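Local atomic coordinates of predicted acetamidase/formamidase (Thermoanaerobacter tengcongensis, PDB entry 3TKK), a protein that probably hydrolyses the carbon-nitrogen bond of linear amides such as formamide or acetamide, and binds zinc and calcium ions. Residues G138-E143 and V173-A178. Residues are numbered along the deposited sequence; the frame is centred on the assembly and turned at random.
Sequences GVAPKE and VFVEGA
F174 presents the edge of its ring to V139 and A140: CG2 of V139 lies near the ring plane, 4.0 Å from CD2, and the carbonyl O of A140 approaches the same edge, 3.6 Å from that CD2. P141 CA and K142 N approach the ring obliquely. CG of F174 lies anti to the carbonyl carbon and beside the backbone N (chi1 -59°), which turns the CD2 edge toward V139 and A140. The side chains of V139 and F174 meet at about a right angle. F174 CB is pressed close to the other backbone, 3.3 Å from K142 N.

The polar link is a single direct hydrogen bond, A140 N to A178 O at 3.2 Å. It is nearly straight, with 164° at the hydrogen, and the donor stands almost in line with the carbonyl (169°). Water 1 links the two loops, giving its hydrogens to A140 O (2.7 Å) and A178 O (2.8 Å) while accepting from F174 N. A178 O is therefore gripped twice, by an amide and by the water. Apolar contacts flank this network: V175 CG2 meets A140 CB at 4.0 Å, and V139 CG1 touches A178 CB.

Residues V175 to A178 form a type II beta turn, closed by A178 N bonding to V175 O, with G177 at positive phi. E176 on this turn forms a salt bridge with K72. Away from the metal sites, this water-bridged loop-to-loop contact joins the loop that follows strand 133-138 to the connection between strands 168-172 and 180-186 in the beta-rich acetamidase/formamidase fold.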
ATOM      1  N   GLY A 138      -2.763  12.551  17.812  1.00 17.44           N
ATOM      2  CA  GLY A 138      -1.358  12.955  17.994  1.00 17.78           C
ATOM      3  C   GLY A 138      -1.085  13.539  19.358  1.00 19.40           C
ATOM      4  O   GLY A 138      -2.006  13.755  20.173  1.00 18.56           O
ATOM      5  N   VAL A 139       0.173  13.862  19.599  1.00 18.86           N
ATOM      6  CA  VAL A 139       0.592  14.580  20.776  1.00 19.58           C
ATOM      7  C   VAL A 139       1.288  15.866  20.312  1.00 21.18           C
ATOM      8  O   VAL A 139       1.442  16.094  19.135  1.00 19.75           O
ATOM      9  CB  VAL A 139       1.644  13.733  21.518  1.00 20.06           C
ATOM     10  CG1 VAL A 139       1.057  12.359  21.884  1.00 19.82           C
ATOM     11  CG2 VAL A 139       2.997  13.553  20.554  1.00 20.19           C
ATOM     12  N   ALA A 140       1.664  16.715  21.271  1.00 20.79           N
ATOM     13  CA  ALA A 140       2.295  17.971  20.909  1.00 21.74           C
ATOM     14  C   ALA A 140       3.713  17.716  20.412  1.00 22.76           C
ATOM     15  O   ALA A 140       4.436  16.905  20.948  1.00 23.07           O
ATOM     16  CB  ALA A 140       2.344  18.965  22.108  1.00 24.13           C
ATOM     17  N   PRO A 141       4.092  18.431  19.347  1.00 26.35           N
ATOM     18  CA  PRO A 141       5.455  18.428  18.918  1.00 27.59           C
ATOM     19  C   PRO A 141       6.397  19.100  19.901  1.00 31.14           C
ATOM     20  O   PRO A 141       5.980  19.893  20.782  1.00 29.13           O
ATOM     21  CB  PRO A 141       5.456  19.259  17.597  1.00 29.66           C
ATOM     22  CG  PRO A 141       4.030  19.706  17.318  1.00 30.06           C
ATOM     23  CD  PRO A 141       3.233  19.416  18.651  1.00 28.30           C
ATOM     24  N   LYS A 142       7.686  18.829  19.719  1.00 35.19           N
ATOM     25  CA  LYS A 142       8.714  19.403  20.590  1.00 39.71           C
ATOM     26  C   LYS A 142       8.641  20.913  20.531  1.00 41.09           C
ATOM     27  O   LYS A 142       8.564  21.574  21.522  1.00 43.37           O
ATOM     28  CB  LYS A 142      10.082  18.898  20.134  1.00 42.93           C
ATOM     29  CG  LYS A 142      11.202  18.992  21.196  1.00 50.54           C
ATOM     30  CD  LYS A 142      12.420  18.230  20.576  1.00 53.37           C
ATOM     31  CE  LYS A 142      13.717  19.088  20.474  1.00 56.34           C
ATOM     32  NZ  LYS A 142      14.461  18.557  19.260  1.00 56.40           N
ATOM     33  N   GLU A 143       8.556  21.490  19.362  1.00 43.58           N
ATOM     34  CA  GLU A 143       8.666  22.953  19.343  1.00 47.88           C
ATOM     35  C   GLU A 143       7.498  23.693  18.655  1.00 47.37           C
ATOM     36  O   GLU A 143       6.475  23.957  19.304  1.00 42.75           O
ATOM     37  CB  GLU A 143      10.049  23.369  18.812  1.00 52.58           C
ATOM     38  CG  GLU A 143      10.414  24.887  19.064  1.00 59.54           C
ATOM     39  CD  GLU A 143      10.053  25.380  20.497  1.00 62.25           C
ATOM     40  OE1 GLU A 143       9.103  26.207  20.668  1.00 62.46           O
ATOM     41  OE2 GLU A 143      10.718  24.931  21.463  1.00 63.66           O
ATOM     42  N   VAL A 173       6.863  10.860  22.817  1.00 26.26           N
ATOM     43  CA  VAL A 173       6.505  12.016  23.672  1.00 23.28           C
ATOM     44  C   VAL A 173       7.548  13.123  23.507  1.00 27.66           C
ATOM     45  O   VAL A 173       8.755  12.919  23.713  1.00 28.82           O
ATOM     46  CB  VAL A 173       6.393  11.589  25.179  1.00 26.19           C
ATOM     47  CG1 VAL A 173       5.835  12.707  26.024  1.00 24.37           C
ATOM     48  CG2 VAL A 173       5.325  10.425  25.281  1.00 23.42           C
ATOM     49  N   PHE A 174       7.081  14.304  23.106  1.00 25.39           N
ATOM     50  CA  PHE A 174       7.929  15.456  22.929  1.00 24.57           C
ATOM     51  C   PHE A 174       7.872  16.416  24.098  1.00 26.03           C
ATOM     52  O   PHE A 174       8.835  17.121  24.323  1.00 30.59           O
ATOM     53  CB  PHE A 174       7.653  16.118  21.582  1.00 24.02           C
ATOM     54  CG  PHE A 174       7.891  15.144  20.416  1.00 23.42           C
ATOM     55  CD1 PHE A 174       9.195  14.803  20.036  1.00 27.67           C
ATOM     56  CD2 PHE A 174       6.848  14.523  19.807  1.00 23.78           C
ATOM     57  CE1 PHE A 174       9.419  13.913  19.035  1.00 24.40           C
ATOM     58  CE2 PHE A 174       7.047  13.590  18.806  1.00 23.47           C
ATOM     59  CZ  PHE A 174       8.308  13.279  18.387  1.00 23.60           C
ATOM     60  N   VAL A 175       6.749  16.452  24.839  1.00 27.46           N
ATOM     61  CA  VAL A 175       6.582  17.377  25.931  1.00 29.69           C
ATOM     62  C   VAL A 175       5.930  16.701  27.077  1.00 26.31           C
ATOM     63  O   VAL A 175       5.157  15.730  26.957  1.00 27.65           O
ATOM     64  CB  VAL A 175       5.726  18.614  25.595  1.00 30.98           C
ATOM     65  CG1 VAL A 175       6.127  19.179  24.256  1.00 31.14           C
ATOM     66  CG2 VAL A 175       4.306  18.203  25.507  1.00 28.39           C
ATOM     67  N   GLU A 176       6.230  17.258  28.217  1.00 26.69           N
ATOM     68  CA  GLU A 176       5.666  16.822  29.481  1.00 30.25           C
ATOM     69  C   GLU A 176       4.149  16.653  29.385  1.00 26.00           C
ATOM     70  O   GLU A 176       3.469  17.575  28.950  1.00 27.63           O
ATOM     71  CB  GLU A 176       6.041  17.856  30.563  1.00 32.99           C
ATOM     72  CG  GLU A 176       5.719  17.469  31.963  1.00 40.82           C
ATOM     73  CD  GLU A 176       6.677  16.410  32.556  1.00 43.33           C
ATOM     74  OE1 GLU A 176       7.809  16.317  32.108  1.00 47.41           O
ATOM     75  OE2 GLU A 176       6.285  15.641  33.463  1.00 46.11           O
ATOM     76  N   GLY A 177       3.650  15.500  29.806  1.00 25.72           N
ATOM     77  CA  GLY A 177       2.223  15.168  29.851  1.00 25.04           C
ATOM     78  C   GLY A 177       1.711  14.750  28.425  1.00 23.85           C
ATOM     79  O   GLY A 177       0.587  14.459  28.270  1.00 23.31           O
ATOM     80  N   ALA A 178       2.608  14.748  27.427  1.00 23.61           N
ATOM     81  CA  ALA A 178       2.393  14.366  26.034  1.00 22.66           C
ATOM     82  C   ALA A 178       1.389  15.294  25.340  1.00 22.08           C
ATOM     83  O   ALA A 178       1.587  15.572  24.208  1.00 23.26           O
ATOM     84  CB  ALA A 178       1.900  12.822  25.925  1.00 22.38           C
TER
HETATM   85  O   HOH W   1       4.208  15.385  23.217  1.00  2.00           O